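Local coordinates for Blr3880 protein (Bradyrhizobium japonicum, PDB 2OOD) that probably catalyses the zinc-dependent hydrolytic deamination of guanine to xanthine and ammonia, a step of purine breakdown, at residues A[83-87]-A[102-107]; A[297-302]-A[326-332]; A[305-309]-A[345-349]; A[339-344]-A[442-446]. All blocks are in the same frame, centred on the assembly; numbering follows the deposited sequence.

Contact 1 (A[83-87]-A[102-107]); sequences PQTRV and SIYPEE
The loop leaving the first, zinc-binding strand of the amidohydrolase barrel is held to the C-terminal turn of helix 95-107 chiefly by Q84 and P83 meeting E107. Q84 NE2 donates to E107 OE2 at 2.8 Å (N-H...O 151°), reaching the oxygen nearly along its C-O axis, with the amide and carboxylate planes 26° apart. E107 OE2 also takes R206 in a salt bridge, so two donors fix the carboxylate. The P83 ring lies against the stem and head of the same glutamate, P83 CB 3.6 Å from E107 CG, while the flank of the Q84 amide rests on I103, Q84 CD 3.8 Å from I103 CG1. One residue before E107, E106 swings CG anti to its backbone N (chi1 169°), which carries the chain past V87; V87 CG1 is 3.8 Å from E106 CG. E106 OE2 bonds Y115 OH and accepts from a water, 2.8 Å away, that also donates to P83 O and accepts from R86 N, tying the Q84-V87 type I turn to the helix. The R86 guanidinium shares Y115 OH through NH1, and its NE and NH2 bond W420 O and S423 OG of the second subunit. H81, at the end of strand 70-81, adjoins Q84, and W98, earlier on helix 95-107, touches Q84 and I103.

Contact 2 (A[297-302]-A[326-332]); sequences CSNLFL and DVGGGNR. With ZN (zinc ion), chain B; GUN (guanine), chain C.
S298 and D326 meet beside the metal: S298 OG donates to D326 OD2 at 2.5 Å, and OD2 receives it on its anti lone pair, the one turned away from OD1. D326 OD1 binds the zinc ion at 2.5 Å. Guanine sits in the same shell, its N2 2.0 Å from the zinc ion, along with a water; H79, H81 and H234 complete the metal site. D326 follows the eighth barrel strand, 320-323, where amidohydrolases carry a metal-binding aspartate. S298 reaches it from helix 296-301 because OG stands anti to the backbone N (chi1 177°). H273 adds weak hydrogen bonds to S298 OG and D326 OD2.

G329 and G330 lie against the helix. S298 CB is 3.5 Å from G330 N, and G329 O lies obliquely by the F301 ring. L302 CD1 packs on G329 CA at 3.9 Å, its methyl also close to guanine O6. Inside the loop, G330 N bonds back to D326 O at 2.7 Å, closing the turn that presents the aspartate. Beyond it N331 leaves toward M446 and D340 of the second subunit. One oxygen of the carboxylate is on the metal and the other is engaged by a second-shell serine, which should limit rotation about the D326 CB-CG bond and help keep OD1 aimed at the zinc ion beside the substrate amine.

Contact 3 (A[305-309]-A[345-349]); sequences GLFRL and VGMCN
L306 lays its forked end along helix 335-352, sliding antiparallel past V345 and N349. L306 CD2 rests 4.0 Å from V345 CG2 and L306 CD1 3.9 Å from C348 CB, one methyl to each of two positions nearly a helical turn apart. L306 CB also passes 3.7 Å from N349 OD1. N349 does the polar work: its ND2 donates to F307 O at 3.0 Å (152°), the acceptor lying almost in the amide plane and the donor tilted 28° from the plane of the carbonyl. That carbonyl also takes L309 N, at 2.9 Å and from the opposite face, in the inverse gamma turn centred on R308, so one backbone oxygen is gripped twice. A water donates to L306 O and to N349 OD1, 2.6 Å from the latter, bridging the other end of the amide to the loop. With chi1 at -76°, N349 CG stands anti to its own carbonyl carbon, which sends the side chain out to the loop; ND2 has a second acceptor in N370 OD1.

The segment 305-309 is thus fastened to the helix just where it turns into helix 309-312, with R308 at the N-cap position. L306 and V345 both lean on L300 of helix 296-301, while F307 faces the other way, toward F294 at the end of strand 291-294, M321 of strand 320-323 and F282 of helix 279-288.

Contact 4 (A[339-344]-A[442-446]); sequences LDDAYK and FAVMM
Y343 and F442 form the aromatic part of the tightly packed side: the edge of F442 points at one face of the tyrosine ring in a T-shaped (edge-to-face) pair, centroids 5.2 Å apart and planes at 75°, with F442 CZ 3.6 Å from Y343 CE1. M446, a selenomethionine, folds back beside them. Bends at chi2 and chi3 curl it so that SE stands obliquely to the tyrosine, 4.6 Å from the centroid of the Y343 ring, a Met-aromatic contact, and M446 CE lies 3.5 Å from Y343 CD2. On the other flank the extended selenomethionine M445 slants across L339, M445 CG 3.7 Å from L339 CD1, with L372, V381 and F378 around the two. D340 is packed against M446 CE and the backbone of M445.

The axes of segments 339-344 and 442-446 approach to 9.3 Å at 93°. Helix 335-352 is the one that follows the eighth strand of the TIM barrel, whereas helix 434-447 comes late in the chain, between strands 406-409 and 453-458 outside the barrel, so these side chains join barrel to C-terminal part.

The looser part is at K344, whose CE is 4.3 Å from M446 CE. K344 NZ makes a salt bridge to D340 OD1 at 3.1 Å, weak as a hydrogen bond, and a second salt bridge to D341 of the second subunit. D340 OD1 also accepts from N331 of that subunit, whose F301 meets the Y343 ring.

How the contacts relate
Along the chain contact 1 closes first; the segments of contacts 2 and 3 then alternate, as do those of 3 and 4. Contacts 1 and 2 have centres 13 Å apart and touch where Q84 OE1 lies against G328, joining the loops after the first and eighth barrel strands beside the zinc ion. Contact 2 continues into contact 3 through helix 296-301, N299 O probably bonding G305 N, and into contact 4, where C297 and L300 pack on D341. Contacts 3 and 4, whose centres are 13 Å apart, occupy successive portions of helix 335-352. Contacts 1 and 2 thus border the active site, and 3 and 4 extend from it along helices 296-301 and 335-352; all four reach the second subunit.

Contact 1 (A[83-87]-A[102-107])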
loop_
_atom_site.group_PDB
_atom_site.type_symbol
_atom_site.label_atom_id
_atom_site.label_comp_id
_atom_site.label_asym_id
_atom_site.label_seq_id
_atom_site.Cartn_x
_atom_site.Cartn_y
_atom_site.Cartn_z
ATOM N N PRO A 83 -6.894 14.272 -15.819
ATOM C CA PRO A 83 -5.792 15.232 -15.873
ATOM C C PRO A 83 -4.752 15.118 -14.762
ATOM O O PRO A 83 -3.809 15.904 -14.718
ATOM C CB PRO A 83 -6.511 16.576 -15.872
ATOM C CG PRO A 83 -7.687 16.300 -15.011
ATOM C CD PRO A 83 -8.160 14.951 -15.488
ATOM N N GLN A 84 -4.908 14.146 -13.870
ATOM C CA GLN A 84 -3.948 13.978 -12.789
ATOM C C GLN A 84 -3.033 12.773 -13.012
ATOM O O GLN A 84 -2.198 12.436 -12.161
ATOM C CB GLN A 84 -4.686 13.852 -11.464
ATOM C CG GLN A 84 -5.297 15.158 -11.012
ATOM C CD GLN A 84 -6.182 14.996 -9.800
ATOM O OE1 GLN A 84 -5.887 14.204 -8.914
ATOM N NE2 GLN A 84 -7.266 15.757 -9.745
ATOM N N THR A 85 -3.187 12.147 -14.176
ATOM C CA THR A 85 -2.410 10.979 -14.577
ATOM C C THR A 85 -0.904 11.117 -14.373
ATOM O O THR A 85 -0.223 10.146 -14.057
ATOM C CB THR A 85 -2.642 10.660 -16.075
ATOM O OG1 THR A 85 -4.017 10.319 -16.286
ATOM C CG2 THR A 85 -1.755 9.515 -16.531
ATOM N N ARG A 86 -0.388 12.325 -14.551
ATOM C CA ARG A 86 1.042 12.557 -14.443
ATOM C C ARG A 86 1.538 13.050 -13.095
ATOM O O ARG A 86 2.748 13.106 -12.870
ATOM C CB ARG A 86 1.462 13.549 -15.527
ATOM C CG ARG A 86 2.951 13.645 -15.763
ATOM C CD ARG A 86 3.239 14.580 -16.916
ATOM N NE ARG A 86 4.637 14.516 -17.316
ATOM C CZ ARG A 86 5.171 15.240 -18.295
ATOM N NH1 ARG A 86 4.417 16.091 -18.977
ATOM N NH2 ARG A 86 6.460 15.104 -18.596
ATOM N N VAL A 87 0.620 13.384 -12.192
ATOM C CA VAL A 87 1.013 13.910 -10.887
ATOM C C VAL A 87 0.478 13.149 -9.663
ATOM O O VAL A 87 0.125 13.765 -8.657
ATOM C CB VAL A 87 0.595 15.401 -10.779
ATOM C CG1 VAL A 87 1.388 16.232 -11.773
ATOM C CG2 VAL A 87 -0.896 15.550 -11.061
ATOM N N SER A 102 -0.213 21.311 -6.280
ATOM C CA SER A 102 0.155 20.321 -7.289
ATOM C C SER A 102 -0.829 19.919 -8.389
ATOM O O SER A 102 -0.417 19.447 -9.450
ATOM C CB SER A 102 0.597 19.052 -6.569
ATOM O OG SER A 102 1.401 19.374 -5.451
ATOM N N ILE A 103 -2.117 20.100 -8.155
ATOM C CA ILE A 103 -3.098 19.669 -9.133
ATOM C C ILE A 103 -3.510 20.676 -10.209
ATOM O O ILE A 103 -3.419 20.385 -11.394
ATOM C CB ILE A 103 -4.349 19.100 -8.391
ATOM C CG1 ILE A 103 -4.123 17.617 -8.071
ATOM C CG2 ILE A 103 -5.596 19.236 -9.246
ATOM C CD1 ILE A 103 -2.717 17.264 -7.618
ATOM N N TYR A 104 -3.946 21.860 -9.808
ATOM C CA TYR A 104 -4.382 22.856 -10.777
ATOM C C TYR A 104 -3.304 23.236 -11.794
ATOM O O TYR A 104 -3.585 23.341 -12.989
ATOM C CB TYR A 104 -4.922 24.089 -10.043
ATOM C CG TYR A 104 -6.154 23.788 -9.201
ATOM C CD1 TYR A 104 -6.279 24.283 -7.906
ATOM C CD2 TYR A 104 -7.200 23.017 -9.708
ATOM C CE1 TYR A 104 -7.415 24.018 -7.136
ATOM C CE2 TYR A 104 -8.343 22.742 -8.946
ATOM C CZ TYR A 104 -8.448 23.247 -7.659
ATOM O OH TYR A 104 -9.586 22.984 -6.900
ATOM N N PRO A 105 -2.058 23.452 -11.348
ATOM C CA PRO A 105 -1.056 23.809 -12.356
ATOM C C PRO A 105 -0.864 22.757 -13.453
ATOM O O PRO A 105 -0.382 23.078 -14.537
ATOM C CB PRO A 105 0.213 24.060 -11.530
ATOM C CG PRO A 105 -0.041 23.356 -10.233
ATOM C CD PRO A 105 -1.510 23.581 -9.990
ATOM N N GLU A 106 -1.256 21.512 -13.183
ATOM C CA GLU A 106 -1.123 20.426 -14.162
ATOM C C GLU A 106 -2.383 20.254 -14.998
ATOM O O GLU A 106 -2.312 20.066 -16.206
ATOM C CB GLU A 106 -0.810 19.109 -13.444
ATOM C CG GLU A 106 -0.890 17.845 -14.299
ATOM C CD GLU A 106 0.225 17.730 -15.328
ATOM O OE1 GLU A 106 1.291 18.362 -15.138
ATOM O OE2 GLU A 106 0.037 16.988 -16.323
ATOM N N GLU A 107 -3.539 20.319 -14.347
ATOM C CA GLU A 107 -4.814 20.164 -15.035
ATOM C C GLU A 107 -5.068 21.267 -16.050
ATOM O O GLU A 107 -5.810 21.082 -17.019
ATOM C CB GLU A 107 -5.957 20.121 -14.022
ATOM C CG GLU A 107 -5.967 18.854 -13.197
ATOM C CD GLU A 107 -7.268 18.637 -12.470
ATOM O OE1 GLU A 107 -8.326 19.020 -13.009
ATOM O OE2 GLU A 107 -7.237 18.066 -11.367
HETATM O O HOH W 1 -1.498 14.689 -16.163
#

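Contact 2 (A[297-302]-A[326-332])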
loop_
_atom_site.group_PDB
_atom_site.type_symbol
_atom_site.label_atom_id
_atom_site.label_comp_id
_atom_site.label_asym_id
_atom_site.label_seq_id
_atom_site.Cartn_x
_atom_site.Cartn_y
_atom_site.Cartn_z
ATOM N N CYS A 297 -6.824 4.438 -1.014
ATOM C CA CYS A 297 -5.457 4.873 -1.304
ATOM C C CYS A 297 -5.310 6.374 -1.160
ATOM O O CYS A 297 -4.317 6.864 -0.629
ATOM C CB CYS A 297 -5.046 4.478 -2.718
ATOM S SG CYS A 297 -4.822 2.728 -2.961
ATOM N N SER A 298 -6.309 7.095 -1.655
ATOM C CA SER A 298 -6.332 8.546 -1.600
ATOM C C SER A 298 -6.543 9.011 -0.158
ATOM O O SER A 298 -5.822 9.875 0.338
ATOM C CB SER A 298 -7.452 9.066 -2.498
ATOM O OG SER A 298 -7.558 10.469 -2.420
ATOM N N ASN A 299 -7.530 8.420 0.509
ATOM C CA ASN A 299 -7.840 8.768 1.885
ATOM C C ASN A 299 -6.610 8.694 2.770
ATOM O O ASN A 299 -6.411 9.561 3.620
ATOM C CB ASN A 299 -8.926 7.849 2.440
ATOM C CG ASN A 299 -10.260 8.067 1.770
ATOM O OD1 ASN A 299 -10.480 9.093 1.131
ATOM N ND2 ASN A 299 -11.164 7.114 1.922
ATOM N N LEU A 300 -5.784 7.669 2.565
ATOM C CA LEU A 300 -4.559 7.491 3.349
ATOM C C LEU A 300 -3.422 8.399 2.874
ATOM O O LEU A 300 -2.711 8.981 3.678
ATOM C CB LEU A 300 -4.098 6.026 3.304
ATOM C CG LEU A 300 -5.040 4.960 3.882
ATOM C CD1 LEU A 300 -4.444 3.582 3.700
ATOM C CD2 LEU A 300 -5.288 5.238 5.350
ATOM N N PHE A 301 -3.254 8.532 1.568
ATOM C CA PHE A 301 -2.192 9.372 1.030
ATOM C C PHE A 301 -2.339 10.848 1.429
ATOM O O PHE A 301 -1.354 11.508 1.776
ATOM C CB PHE A 301 -2.163 9.259 -0.500
ATOM C CG PHE A 301 -1.007 9.976 -1.142
ATOM C CD1 PHE A 301 0.240 9.365 -1.246
ATOM C CD2 PHE A 301 -1.152 11.277 -1.612
ATOM C CE1 PHE A 301 1.324 10.038 -1.806
ATOM C CE2 PHE A 301 -0.065 11.961 -2.175
ATOM C CZ PHE A 301 1.171 11.334 -2.269
ATOM N N LEU A 302 -3.561 11.371 1.368
ATOM C CA LEU A 302 -3.801 12.767 1.708
ATOM C C LEU A 302 -4.104 12.983 3.194
ATOM O O LEU A 302 -4.286 14.114 3.637
ATOM C CB LEU A 302 -4.947 13.318 0.858
ATOM C CG LEU A 302 -4.745 13.317 -0.660
ATOM C CD1 LEU A 302 -5.996 13.842 -1.334
ATOM C CD2 LEU A 302 -3.555 14.174 -1.026
ATOM N N ASP A 326 -8.855 7.031 -7.404
ATOM C CA ASP A 326 -8.751 8.463 -7.205
ATOM C C ASP A 326 -7.353 8.943 -7.568
ATOM O O ASP A 326 -6.749 9.730 -6.833
ATOM C CB ASP A 326 -9.058 8.832 -5.757
ATOM C CG ASP A 326 -9.268 10.323 -5.581
ATOM O OD1 ASP A 326 -10.013 10.888 -6.411
ATOM O OD2 ASP A 326 -8.713 10.928 -4.630
ATOM N N VAL A 327 -6.841 8.472 -8.705
ATOM C CA VAL A 327 -5.511 8.866 -9.129
ATOM C C VAL A 327 -5.312 10.377 -9.061
ATOM O O VAL A 327 -6.065 11.178 -9.603
ATOM C CB VAL A 327 -5.173 8.345 -10.531
ATOM C CG1 VAL A 327 -3.955 9.068 -11.080
ATOM C CG2 VAL A 327 -4.875 6.869 -10.448
ATOM N N GLY A 328 -4.243 10.728 -8.369
ATOM C CA GLY A 328 -3.889 12.097 -8.118
ATOM C C GLY A 328 -3.811 11.976 -6.616
ATOM O O GLY A 328 -2.728 11.851 -6.046
ATOM N N GLY A 329 -4.983 11.955 -5.988
ATOM C CA GLY A 329 -5.060 11.824 -4.551
ATOM C C GLY A 329 -4.474 10.486 -4.174
ATOM O O GLY A 329 -3.674 10.396 -3.247
ATOM N N GLY A 330 -4.880 9.446 -4.902
ATOM C CA GLY A 330 -4.372 8.108 -4.659
ATOM C C GLY A 330 -3.114 7.900 -5.477
ATOM O O GLY A 330 -2.937 8.547 -6.508
ATOM N N ASN A 331 -2.246 6.989 -5.048
ATOM C CA ASN A 331 -0.995 6.761 -5.755
ATOM C C ASN A 331 -0.921 5.491 -6.588
ATOM O O ASN A 331 0.153 5.128 -7.064
ATOM C CB ASN A 331 0.170 6.799 -4.754
ATOM C CG ASN A 331 0.001 5.807 -3.607
ATOM O OD1 ASN A 331 -1.109 5.560 -3.135
ATOM N ND2 ASN A 331 1.111 5.251 -3.139
ATOM N N ARG A 332 -2.058 4.831 -6.785
ATOM C CA ARG A 332 -2.101 3.587 -7.555
ATOM C C ARG A 332 -3.208 3.591 -8.605
ATOM O O ARG A 332 -4.325 4.036 -8.339
ATOM C CB ARG A 332 -2.329 2.402 -6.618
ATOM C CG ARG A 332 -1.396 2.345 -5.426
ATOM C CD ARG A 332 0.030 2.061 -5.843
ATOM N NE ARG A 332 0.927 2.101 -4.697
ATOM C CZ ARG A 332 2.246 1.979 -4.774
ATOM N NH1 ARG A 332 2.831 1.805 -5.953
ATOM N NH2 ARG A 332 2.980 2.047 -3.670
HETATM ZN ZN ZN B . -11.461 12.910 -6.639
HETATM N N9 GUN C . -12.406 17.563 -5.096
HETATM C C8 GUN C . -11.961 18.704 -4.515
HETATM N N7 GUN C . -10.874 18.479 -3.834
HETATM C C5 GUN C . -10.538 17.175 -3.936
HETATM C C6 GUN C . -9.476 16.363 -3.419
HETATM O O6 GUN C . -8.582 16.840 -2.709
HETATM N N1 GUN C . -9.467 15.011 -3.757
HETATM C C2 GUN C . -10.459 14.468 -4.559
HETATM N N2 GUN C . -10.421 13.122 -4.890
HETATM N N3 GUN C . -11.443 15.210 -5.037
HETATM C C4 GUN C . -11.526 16.550 -4.750
HETATM O O HOH W 2 -8.920 12.747 -6.460
#

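Contact 3 (A[305-309]-A[345-349])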
loop_
_atom_site.group_PDB
_atom_site.type_symbol
_atom_site.label_atom_id
_atom_site.label_comp_id
_atom_site.label_asym_id
_atom_site.label_seq_id
_atom_site.Cartn_x
_atom_site.Cartn_y
_atom_site.Cartn_z
ATOM N N GLY A 305 -8.373 10.244 6.172
ATOM C CA GLY A 305 -8.832 9.425 7.275
ATOM C C GLY A 305 -9.314 8.041 6.899
ATOM O O GLY A 305 -9.003 7.533 5.829
ATOM N N LEU A 306 -10.097 7.435 7.787
ATOM C CA LEU A 306 -10.615 6.091 7.575
ATOM C C LEU A 306 -12.107 6.062 7.261
ATOM O O LEU A 306 -12.941 6.321 8.125
ATOM C CB LEU A 306 -10.341 5.231 8.813
ATOM C CG LEU A 306 -8.897 5.144 9.320
ATOM C CD1 LEU A 306 -8.871 4.382 10.629
ATOM C CD2 LEU A 306 -8.017 4.460 8.293
ATOM N N PHE A 307 -12.431 5.745 6.013
ATOM C CA PHE A 307 -13.813 5.650 5.571
ATOM C C PHE A 307 -14.504 4.572 6.396
ATOM O O PHE A 307 -13.980 3.478 6.553
ATOM C CB PHE A 307 -13.854 5.275 4.090
ATOM C CG PHE A 307 -15.234 5.035 3.559
ATOM C CD1 PHE A 307 -16.106 6.090 3.341
ATOM C CD2 PHE A 307 -15.670 3.745 3.286
ATOM C CE1 PHE A 307 -17.394 5.861 2.859
ATOM C CE2 PHE A 307 -16.958 3.508 2.804
ATOM C CZ PHE A 307 -17.817 4.570 2.593
ATOM N N ARG A 308 -15.687 4.879 6.911
ATOM C CA ARG A 308 -16.425 3.927 7.731
ATOM C C ARG A 308 -17.152 2.886 6.880
ATOM O O ARG A 308 -18.365 2.931 6.695
ATOM C CB ARG A 308 -17.403 4.683 8.635
ATOM C CG ARG A 308 -16.710 5.631 9.614
ATOM C CD ARG A 308 -17.635 6.744 10.069
ATOM N NE ARG A 308 -18.797 6.229 10.774
ATOM C CZ ARG A 308 -19.983 6.827 10.805
ATOM N NH1 ARG A 308 -20.180 7.966 10.166
ATOM N NH2 ARG A 308 -20.973 6.280 11.489
ATOM N N LEU A 309 -16.378 1.938 6.373
ATOM C CA LEU A 309 -16.894 0.875 5.530
ATOM C C LEU A 309 -18.033 0.096 6.184
ATOM O O LEU A 309 -19.029 -0.222 5.531
ATOM C CB LEU A 309 -15.750 -0.072 5.159
ATOM C CG LEU A 309 -16.063 -1.273 4.268
ATOM C CD1 LEU A 309 -16.718 -0.804 2.976
ATOM C CD2 LEU A 309 -14.779 -2.032 3.991
ATOM N N VAL A 345 -7.760 -0.237 5.783
ATOM C CA VAL A 345 -8.647 0.735 6.419
ATOM C C VAL A 345 -9.717 -0.001 7.232
ATOM O O VAL A 345 -10.022 0.373 8.363
ATOM C CB VAL A 345 -9.330 1.630 5.360
ATOM C CG1 VAL A 345 -10.511 2.364 5.965
ATOM C CG2 VAL A 345 -8.327 2.612 4.813
ATOM N N GLY A 346 -10.270 -1.059 6.649
ATOM C CA GLY A 346 -11.292 -1.833 7.322
ATOM C C GLY A 346 -10.812 -2.569 8.556
ATOM O O GLY A 346 -11.579 -2.744 9.499
HETATM N N MSE A 347 -9.560 -3.015 8.562
HETATM C CA MSE A 347 -9.042 -3.726 9.723
HETATM C C MSE A 347 -8.761 -2.747 10.849
HETATM O O MSE A 347 -8.911 -3.089 12.019
HETATM C CB MSE A 347 -7.776 -4.510 9.383
HETATM C CG MSE A 347 -8.036 -5.830 8.653
HETATM SE SE MSE A 347 -9.365 -7.000 9.539
HETATM C CE MSE A 347 -8.476 -7.202 11.271
ATOM N N CYS A 348 -8.353 -1.532 10.502
ATOM C CA CYS A 348 -8.106 -0.535 11.523
ATOM C C CYS A 348 -9.447 -0.188 12.144
ATOM O O CYS A 348 -9.516 0.112 13.331
ATOM C CB CYS A 348 -7.457 0.714 10.927
ATOM S SG CYS A 348 -5.734 0.485 10.460
ATOM N N ASN A 349 -10.511 -0.240 11.340
ATOM C CA ASN A 349 -11.866 0.042 11.821
ATOM C C ASN A 349 -12.350 -1.077 12.752
ATOM O O ASN A 349 -13.082 -0.833 13.708
ATOM C CB ASN A 349 -12.863 0.149 10.665
ATOM C CG ASN A 349 -12.758 1.447 9.902
ATOM O OD1 ASN A 349 -12.116 2.397 10.342
ATOM N ND2 ASN A 349 -13.412 1.500 8.750
HETATM O O HOH W 3 -13.407 4.697 10.514
#

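Contact 4 (A[339-344]-A[442-446])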
loop_
_atom_site.group_PDB
_atom_site.type_symbol
_atom_site.label_atom_id
_atom_site.label_comp_id
_atom_site.label_asym_id
_atom_site.label_seq_id
_atom_site.Cartn_x
_atom_site.Cartn_y
_atom_site.Cartn_z
ATOM N N LEU A 339 -7.674 -2.358 -3.305
ATOM C CA LEU A 339 -8.186 -3.367 -2.383
ATOM C C LEU A 339 -7.213 -3.606 -1.238
ATOM O O LEU A 339 -7.630 -3.919 -0.124
ATOM C CB LEU A 339 -8.477 -4.684 -3.119
ATOM C CG LEU A 339 -9.723 -4.668 -4.020
ATOM C CD1 LEU A 339 -9.803 -5.943 -4.846
ATOM C CD2 LEU A 339 -10.968 -4.496 -3.162
ATOM N N ASP A 340 -5.920 -3.451 -1.510
ATOM C CA ASP A 340 -4.893 -3.628 -0.487
ATOM C C ASP A 340 -5.113 -2.607 0.633
ATOM O O ASP A 340 -5.172 -2.965 1.806
ATOM C CB ASP A 340 -3.499 -3.455 -1.102
ATOM C CG ASP A 340 -2.411 -3.275 -0.054
ATOM O OD1 ASP A 340 -2.425 -3.996 0.959
ATOM O OD2 ASP A 340 -1.527 -2.419 -0.245
ATOM N N ASP A 341 -5.242 -1.336 0.266
ATOM C CA ASP A 341 -5.468 -0.291 1.252
ATOM C C ASP A 341 -6.891 -0.354 1.795
ATOM O O ASP A 341 -7.131 0.029 2.936
ATOM C CB ASP A 341 -5.208 1.094 0.654
ATOM C CG ASP A 341 -3.726 1.419 0.546
ATOM O OD1 ASP A 341 -2.886 0.612 1.009
ATOM O OD2 ASP A 341 -3.400 2.495 0.001
ATOM N N ALA A 342 -7.831 -0.842 0.990
ATOM C CA ALA A 342 -9.222 -0.948 1.431
ATOM C C ALA A 342 -9.317 -1.898 2.626
ATOM O O ALA A 342 -9.996 -1.619 3.613
ATOM C CB ALA A 342 -10.099 -1.447 0.295
ATOM N N TYR A 343 -8.626 -3.025 2.524
ATOM C CA TYR A 343 -8.605 -4.012 3.592
ATOM C C TYR A 343 -7.948 -3.404 4.837
ATOM O O TYR A 343 -8.426 -3.580 5.951
ATOM C CB TYR A 343 -7.822 -5.245 3.125
ATOM C CG TYR A 343 -7.619 -6.304 4.177
ATOM C CD1 TYR A 343 -8.604 -7.244 4.451
ATOM C CD2 TYR A 343 -6.446 -6.356 4.914
ATOM C CE1 TYR A 343 -8.422 -8.218 5.445
ATOM C CE2 TYR A 343 -6.255 -7.317 5.903
ATOM C CZ TYR A 343 -7.243 -8.247 6.165
ATOM O OH TYR A 343 -7.038 -9.201 7.144
ATOM N N LYS A 344 -6.851 -2.682 4.642
ATOM C CA LYS A 344 -6.144 -2.061 5.751
ATOM C C LYS A 344 -7.014 -1.063 6.507
ATOM O O LYS A 344 -7.014 -1.044 7.736
ATOM C CB LYS A 344 -4.867 -1.394 5.238
ATOM C CG LYS A 344 -3.851 -2.419 4.779
ATOM C CD LYS A 344 -2.610 -1.827 4.158
ATOM C CE LYS A 344 -1.646 -2.952 3.815
ATOM N NZ LYS A 344 -0.502 -2.534 2.967
ATOM N N PHE A 442 -7.348 -13.479 -2.624
ATOM C CA PHE A 442 -6.978 -12.651 -1.495
ATOM C C PHE A 442 -5.468 -12.442 -1.538
ATOM O O PHE A 442 -4.963 -11.414 -1.097
ATOM C CB PHE A 442 -7.353 -13.304 -0.164
ATOM C CG PHE A 442 -7.217 -12.375 1.014
ATOM C CD1 PHE A 442 -8.121 -11.326 1.202
ATOM C CD2 PHE A 442 -6.155 -12.500 1.903
ATOM C CE1 PHE A 442 -7.961 -10.417 2.257
ATOM C CE2 PHE A 442 -5.994 -11.590 2.959
ATOM C CZ PHE A 442 -6.897 -10.554 3.127
ATOM N N ALA A 443 -4.744 -13.425 -2.060
ATOM C CA ALA A 443 -3.300 -13.308 -2.164
ATOM C C ALA A 443 -2.966 -12.332 -3.292
ATOM O O ALA A 443 -1.937 -11.665 -3.255
ATOM C CB ALA A 443 -2.684 -14.661 -2.436
ATOM N N VAL A 444 -3.829 -12.255 -4.303
ATOM C CA VAL A 444 -3.609 -11.327 -5.403
ATOM C C VAL A 444 -3.692 -9.916 -4.833
ATOM O O VAL A 444 -2.828 -9.081 -5.089
ATOM C CB VAL A 444 -4.676 -11.484 -6.497
ATOM C CG1 VAL A 444 -4.690 -10.266 -7.386
ATOM C CG2 VAL A 444 -4.384 -12.715 -7.321
HETATM N N MSE A 445 -4.741 -9.677 -4.047
HETATM C CA MSE A 445 -4.995 -8.392 -3.392
HETATM C C MSE A 445 -3.879 -7.925 -2.463
HETATM O O MSE A 445 -3.348 -6.825 -2.612
HETATM C CB MSE A 445 -6.250 -8.467 -2.520
HETATM C CG MSE A 445 -7.592 -8.423 -3.200
HETATM SE SE MSE A 445 -8.966 -8.737 -1.823
HETATM C CE MSE A 445 -10.572 -8.440 -2.893
HETATM N N MSE A 446 -3.548 -8.771 -1.489
HETATM C CA MSE A 446 -2.564 -8.439 -0.465
HETATM C C MSE A 446 -1.090 -8.744 -0.711
HETATM O O MSE A 446 -0.231 -8.003 -0.238
HETATM C CB MSE A 446 -2.977 -9.088 0.858
HETATM C CG MSE A 446 -4.451 -8.956 1.202
HETATM SE SE MSE A 446 -5.120 -7.116 1.203
HETATM C CE MSE A 446 -3.921 -6.350 2.546
#